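Local coordinates for Poly(Beta-D-mannuronate) lyase (Pseudopedobacter saltans, PDB 7O79), which probably cleaves poly(beta-D-mannuronate), an alginate polymer, as a beta-helical polysaccharide lyase of family 6, at residues Lys57-Gly62 and Gly77-Asp82; Asn270-Val275 and Asn323-Val328. All blocks are in the same frame, centred on the assembly; numbering follows the deposited sequence.

Contact 1: residues Lys57-Gly62 and Gly77-Asp82; sequences KVMLSG and GLLFKD
Leu-60 lies alongside Phe-80, the two side chains running the same way from neighbouring strands. Leu-60 CB lies 3.9 Å from Phe-80 CD2. Further out, Leu-60 CD1 sits over one face of the Phe-80 ring, 4.1 Å from its centroid and 29° off the normal, which defines a CH-pi contact. Leu-60 CD1 also touches Leu-78 CD1 at 3.6 Å. Backbone bonds set this register: Leu-60 N donates to Leu-79 O at 2.8 Å, and Leu-60 O receives Lys-81 N. The parallel pairing of Met-59 with Leu-79 and Leu-60 with Phe-80 joins successive coils of a parallel beta-helix, the fold of the Chondroitinase B family; the step slips at Ser-61, which lies nearest Asp-82. Trp-31 of strand 29-32 packs on Leu-60, and Ile-105 of strand 99-106 on Phe-80. On the Leu-79 face, Met-59 leaves with CG anti to its own N (chi1 177°), and a bend at chi3 turns Met-59 CE onto the Lys-81 chain, 3.6 Å from Lys-81 CD. Met-59 CE also meets Leu-79 CD2 at 4.1 Å, while Met-59 SD lies 3.4 Å from Asp-82 OD2. Replacing Met-59 by an alanine would probably leave the aliphatic part of Lys-81 and Leu-79 CD2 without their shared methyl partner. Beyond it, Gly-62 N donates to Asp-82 O at 3.1 Å, where the chain turns a corner.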
loop_
_atom_site.group_PDB
_atom_site.type_symbol
_atom_site.label_atom_id
_atom_site.label_comp_id
_atom_site.label_asym_id
_atom_site.label_seq_id
_atom_site.Cartn_x
_atom_site.Cartn_y
_atom_site.Cartn_z
ATOM N N LYS A 57 -13.442 -8.662 23.487
ATOM C CA LYS A 57 -14.705 -8.723 24.203
ATOM C C LYS A 57 -15.365 -7.365 24.334
ATOM O O LYS A 57 -16.374 -7.239 25.036
ATOM C CB LYS A 57 -14.485 -9.329 25.586
ATOM C CG LYS A 57 -14.120 -10.801 25.564
ATOM C CD LYS A 57 -15.022 -11.574 24.606
ATOM C CE LYS A 57 -14.937 -13.069 24.888
ATOM N NZ LYS A 57 -15.796 -13.884 23.978
ATOM N N VAL A 58 -14.809 -6.345 23.691
ATOM C CA VAL A 58 -15.342 -4.993 23.709
ATOM C C VAL A 58 -15.697 -4.632 22.277
ATOM O O VAL A 58 -14.807 -4.561 21.422
ATOM C CB VAL A 58 -14.319 -3.997 24.274
ATOM C CG1 VAL A 58 -14.719 -2.578 23.931
ATOM C CG2 VAL A 58 -14.161 -4.189 25.785
ATOM N N MET A 59 -16.984 -4.401 22.001
ATOM C CA MET A 59 -17.420 -4.164 20.626
ATOM C C MET A 59 -17.964 -2.744 20.517
ATOM O O MET A 59 -18.983 -2.404 21.134
ATOM C CB MET A 59 -18.444 -5.203 20.167
ATOM C CG MET A 59 -18.978 -4.948 18.753
ATOM S SD MET A 59 -20.507 -5.794 18.332
ATOM C CE MET A 59 -19.942 -7.459 18.093
ATOM N N LEU A 60 -17.268 -1.918 19.742
ATOM C CA LEU A 60 -17.660 -0.542 19.488
ATOM C C LEU A 60 -18.552 -0.515 18.249
ATOM O O LEU A 60 -18.106 -0.870 17.154
ATOM C CB LEU A 60 -16.414 0.328 19.308
ATOM C CG LEU A 60 -15.723 0.657 20.638
ATOM C CD1 LEU A 60 -14.235 0.850 20.494
ATOM C CD2 LEU A 60 -16.358 1.915 21.215
ATOM N N SER A 61 -19.807 -0.097 18.423
ATOM C CA SER A 61 -20.855 -0.250 17.417
ATOM C C SER A 61 -21.507 1.104 17.135
ATOM O O SER A 61 -21.128 2.134 17.708
ATOM C CB SER A 61 -21.886 -1.279 17.890
ATOM O OG SER A 61 -22.510 -0.811 19.075
ATOM N N GLY A 62 -22.504 1.102 16.248
ATOM C CA GLY A 62 -23.104 2.370 15.862
ATOM C C GLY A 62 -22.047 3.241 15.212
ATOM O O GLY A 62 -21.096 2.745 14.611
ATOM N N GLY A 77 -6.756 -4.268 21.699
ATOM C CA GLY A 77 -7.793 -5.254 21.950
ATOM C C GLY A 77 -9.222 -4.893 21.601
ATOM O O GLY A 77 -10.139 -5.602 22.038
ATOM N N LEU A 78 -9.455 -3.844 20.810
ATOM C CA LEU A 78 -10.814 -3.422 20.485
ATOM C C LEU A 78 -11.376 -4.167 19.267
ATOM O O LEU A 78 -10.652 -4.778 18.487
ATOM C CB LEU A 78 -10.872 -1.913 20.236
ATOM C CG LEU A 78 -10.345 -1.034 21.368
ATOM C CD1 LEU A 78 -10.664 0.439 21.106
ATOM C CD2 LEU A 78 -10.934 -1.507 22.701
ATOM N N LEU A 79 -12.699 -4.127 19.135
ATOM C CA LEU A 79 -13.395 -4.631 17.957
ATOM C C LEU A 79 -14.411 -3.585 17.521
ATOM O O LEU A 79 -15.219 -3.120 18.336
ATOM C CB LEU A 79 -14.087 -5.977 18.232
ATOM C CG LEU A 79 -15.137 -6.481 17.216
ATOM C CD1 LEU A 79 -14.541 -6.862 15.858
ATOM C CD2 LEU A 79 -15.899 -7.671 17.785
ATOM N N PHE A 80 -14.337 -3.185 16.253
ATOM C CA PHE A 80 -15.319 -2.303 15.635
ATOM C C PHE A 80 -16.206 -3.151 14.732
ATOM O O PHE A 80 -15.723 -3.751 13.762
ATOM C CB PHE A 80 -14.649 -1.187 14.836
ATOM C CG PHE A 80 -13.963 -0.167 15.689
ATOM C CD1 PHE A 80 -12.703 -0.418 16.209
ATOM C CD2 PHE A 80 -14.576 1.033 15.987
ATOM C CE1 PHE A 80 -12.058 0.515 16.999
ATOM C CE2 PHE A 80 -13.932 1.978 16.784
ATOM C CZ PHE A 80 -12.669 1.710 17.285
ATOM N N LYS A 81 -17.494 -3.211 15.059
ATOM C CA LYS A 81 -18.397 -4.153 14.413
ATOM C C LYS A 81 -19.823 -3.711 14.706
ATOM O O LYS A 81 -20.078 -3.036 15.707
ATOM C CB LYS A 81 -18.129 -5.584 14.907
ATOM C CG LYS A 81 -18.982 -6.698 14.287
ATOM C CD LYS A 81 -18.507 -8.046 14.814
ATOM C CE LYS A 81 -19.399 -9.208 14.397
ATOM N NZ LYS A 81 -19.401 -9.485 12.941
ATOM N N ASP A 82 -20.738 -4.052 13.799
ATOM C CA ASP A 82 -22.140 -3.641 13.919
ATOM C C ASP A 82 -22.269 -2.123 13.967
ATOM O O ASP A 82 -23.024 -1.566 14.768
ATOM C CB ASP A 82 -22.806 -4.285 15.133
ATOM C CG ASP A 82 -22.786 -5.800 15.068
ATOM O OD1 ASP A 82 -22.553 -6.334 13.962
ATOM O OD2 ASP A 82 -23.012 -6.462 16.110
#

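Contact 2: residues Asn270-Val275 and Asn323-Val328; sequences NYVRDV and NTFLNV
Asn-323 OD1 is gripped by two donors of one residue: Asn-270 N and Asn-270 ND2 each stand 2.9 Å from it and reach it from opposite faces of its plane. The backbone bond is the straighter, 158° at the hydrogen. The two amides run side by side with planes only 5° apart, and Asn-323 ND2 donates to Val-267 O, so both ends of that amide are held. Such an asparagine stack is a recurrent feature of parallel beta-helices; here Asn-245 and Asn-360 extend the pattern to the coils before and after. Past the asparagines the backbones pair in register, with Val-272 N to Thr-324 O and Leu-326 N to Val-272 O both 2.8 Å long. On the Tyr-271 face, Thr-324 CG2 approaches Tyr-271 CE1 obliquely at 3.8 Å. Arg-273 CG sits between the backbone N and the carbonyl carbon (chi1 63°), and a bend at chi3 lays one guanidinium face over Leu-326 CB; Arg-273 NE and NH2 then grip Asp-274 side-on, NE to Asp-274 OD2 at 2.7 Å. Asn-327 ND2 is modelled 2.5 Å from Asp-274 OD1, shorter than such a bond should be, so the pairing is doubtful in detail. On the Val-272 face, Val-272 CB meets Phe-325 CD1, and past the corner Val-275 CG2 touches Val-328 CG1 at 3.5 Å. The pair lies between strand 241-248, where Ile-247 packs on Val-272 and Val-275, and strand 356-364, where Ile-361 packs on Thr-324 and Leu-326.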
loop_
_atom_site.group_PDB
_atom_site.type_symbol
_atom_site.label_atom_id
_atom_site.label_comp_id
_atom_site.label_asym_id
_atom_site.label_seq_id
_atom_site.Cartn_x
_atom_site.Cartn_y
_atom_site.Cartn_z
ATOM N N ASN A 270 11.324 -10.556 -4.762
ATOM C CA ASN A 270 9.885 -10.801 -4.769
ATOM C C ASN A 270 9.553 -12.099 -5.500
ATOM O O ASN A 270 10.141 -12.415 -6.535
ATOM C CB ASN A 270 9.138 -9.623 -5.413
ATOM C CG ASN A 270 9.428 -8.302 -4.695
ATOM O OD1 ASN A 270 8.963 -8.088 -3.578
ATOM N ND2 ASN A 270 10.234 -7.445 -5.311
ATOM N N TYR A 271 8.594 -12.839 -4.960
ATOM C CA TYR A 271 8.122 -14.090 -5.551
ATOM C C TYR A 271 6.671 -13.924 -5.995
ATOM O O TYR A 271 5.774 -13.792 -5.154
ATOM C CB TYR A 271 8.258 -15.224 -4.549
ATOM C CG TYR A 271 7.967 -16.591 -5.119
ATOM C CD1 TYR A 271 8.983 -17.337 -5.698
ATOM C CD2 TYR A 271 6.707 -17.157 -5.027
ATOM C CE1 TYR A 271 8.753 -18.588 -6.201
ATOM C CE2 TYR A 271 6.461 -18.423 -5.530
ATOM C CZ TYR A 271 7.496 -19.129 -6.123
ATOM O OH TYR A 271 7.295 -20.380 -6.630
ATOM N N VAL A 272 6.440 -13.938 -7.305
ATOM C CA VAL A 272 5.114 -13.745 -7.890
ATOM C C VAL A 272 4.780 -14.976 -8.719
ATOM O O VAL A 272 5.584 -15.395 -9.563
ATOM C CB VAL A 272 5.057 -12.474 -8.762
ATOM C CG1 VAL A 272 3.671 -12.286 -9.364
ATOM C CG2 VAL A 272 5.468 -11.250 -7.937
ATOM N N ARG A 273 3.596 -15.548 -8.494
ATOM C CA ARG A 273 3.216 -16.689 -9.307
ATOM C C ARG A 273 1.704 -16.800 -9.429
ATOM O O ARG A 273 0.953 -16.388 -8.541
ATOM C CB ARG A 273 3.832 -17.980 -8.758
ATOM C CG ARG A 273 3.379 -18.383 -7.367
ATOM C CD ARG A 273 3.621 -19.883 -7.149
ATOM N NE ARG A 273 3.089 -20.649 -8.270
ATOM C CZ ARG A 273 3.794 -21.441 -9.077
ATOM N NH1 ARG A 273 5.103 -21.597 -8.901
ATOM N NH2 ARG A 273 3.172 -22.081 -10.075
ATOM N N ASP A 274 1.274 -17.338 -10.574
ATOM C CA ASP A 274 -0.138 -17.647 -10.840
ATOM C C ASP A 274 -0.987 -16.386 -10.770
ATOM O O ASP A 274 -2.085 -16.374 -10.209
ATOM C CB ASP A 274 -0.692 -18.719 -9.893
ATOM C CG ASP A 274 0.276 -19.877 -9.657
ATOM O OD1 ASP A 274 0.834 -20.404 -10.633
ATOM O OD2 ASP A 274 0.442 -20.300 -8.493
ATOM N N VAL A 275 -0.472 -15.304 -11.309
ATOM C CA VAL A 275 -1.283 -14.108 -11.463
ATOM C C VAL A 275 -1.816 -14.093 -12.882
ATOM O O VAL A 275 -1.254 -14.703 -13.803
ATOM C CB VAL A 275 -0.526 -12.804 -11.127
ATOM C CG1 VAL A 275 -0.188 -12.745 -9.631
ATOM C CG2 VAL A 275 0.724 -12.707 -11.955
ATOM N N ASN A 323 14.183 -11.362 -8.712
ATOM C CA ASN A 323 12.768 -11.646 -8.522
ATOM C C ASN A 323 12.392 -12.912 -9.279
ATOM O O ASN A 323 13.100 -13.358 -10.181
ATOM C CB ASN A 323 11.899 -10.475 -8.999
ATOM C CG ASN A 323 12.222 -9.160 -8.282
ATOM O OD1 ASN A 323 11.827 -8.959 -7.128
ATOM N ND2 ASN A 323 12.932 -8.255 -8.969
ATOM N N THR A 324 11.248 -13.482 -8.909
ATOM C CA THR A 324 10.724 -14.659 -9.587
ATOM C C THR A 324 9.286 -14.388 -10.000
ATOM O O THR A 324 8.470 -13.983 -9.166
ATOM C CB THR A 324 10.826 -15.883 -8.678
ATOM O OG1 THR A 324 12.208 -16.108 -8.382
ATOM C CG2 THR A 324 10.225 -17.112 -9.326
ATOM N N PHE A 325 8.998 -14.577 -11.289
ATOM C CA PHE A 325 7.662 -14.392 -11.863
ATOM C C PHE A 325 7.252 -15.668 -12.603
ATOM O O PHE A 325 7.619 -15.856 -13.768
ATOM C CB PHE A 325 7.630 -13.192 -12.818
ATOM C CG PHE A 325 8.242 -11.937 -12.254
ATOM C CD1 PHE A 325 7.546 -11.162 -11.319
ATOM C CD2 PHE A 325 9.503 -11.526 -12.654
ATOM C CE1 PHE A 325 8.112 -9.992 -10.788
ATOM C CE2 PHE A 325 10.078 -10.357 -12.118
ATOM C CZ PHE A 325 9.388 -9.602 -11.183
ATOM N N LEU A 326 6.446 -16.520 -11.984
ATOM C CA LEU A 326 6.159 -17.819 -12.583
ATOM C C LEU A 326 4.687 -17.977 -12.925
ATOM O O LEU A 326 3.813 -17.564 -12.158
ATOM C CB LEU A 326 6.603 -18.966 -11.671
ATOM C CG LEU A 326 8.120 -19.072 -11.480
ATOM C CD1 LEU A 326 8.446 -19.948 -10.262
ATOM C CD2 LEU A 326 8.797 -19.577 -12.727
ATOM N N ASN A 327 4.418 -18.583 -14.083
ATOM C CA ASN A 327 3.047 -18.960 -14.459
ATOM C C ASN A 327 2.135 -17.736 -14.512
ATOM O O ASN A 327 0.978 -17.782 -14.096
ATOM C CB ASN A 327 2.501 -20.032 -13.504
ATOM C CG ASN A 327 1.191 -20.664 -13.979
ATOM O OD1 ASN A 327 0.951 -20.843 -15.182
ATOM N ND2 ASN A 327 0.347 -21.022 -13.024
ATOM N N VAL A 328 2.662 -16.611 -15.037
ATOM C CA VAL A 328 1.873 -15.379 -15.117
ATOM C C VAL A 328 1.060 -15.387 -16.403
ATOM O O VAL A 328 1.509 -15.886 -17.442
ATOM C CB VAL A 328 2.765 -14.117 -15.016
ATOM C CG1 VAL A 328 3.485 -14.106 -13.687
ATOM C CG2 VAL A 328 3.764 -14.016 -16.148
#

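From the N terminus, contact 1 closes first: leaving 57-62, the chain runs through strand 65-68 and returns after 14 intervening residues to 77-82, a short circuit near the start of the beta-helix. Six further strands of the same parallel run, from 99-106 to 241-248, separate strand 73-83 from strand 266-273. Contact 2 then closes a longer circuit, whose 47 intervening residues include strand 280-283 and the antiparallel pair 299-300 and 308-309. The contacts are in series, neither nesting nor crossing. Their centres lie 38 Å apart, with nearest atoms about 29 Å apart, so each ties neighbouring coils at a different level of one solenoid.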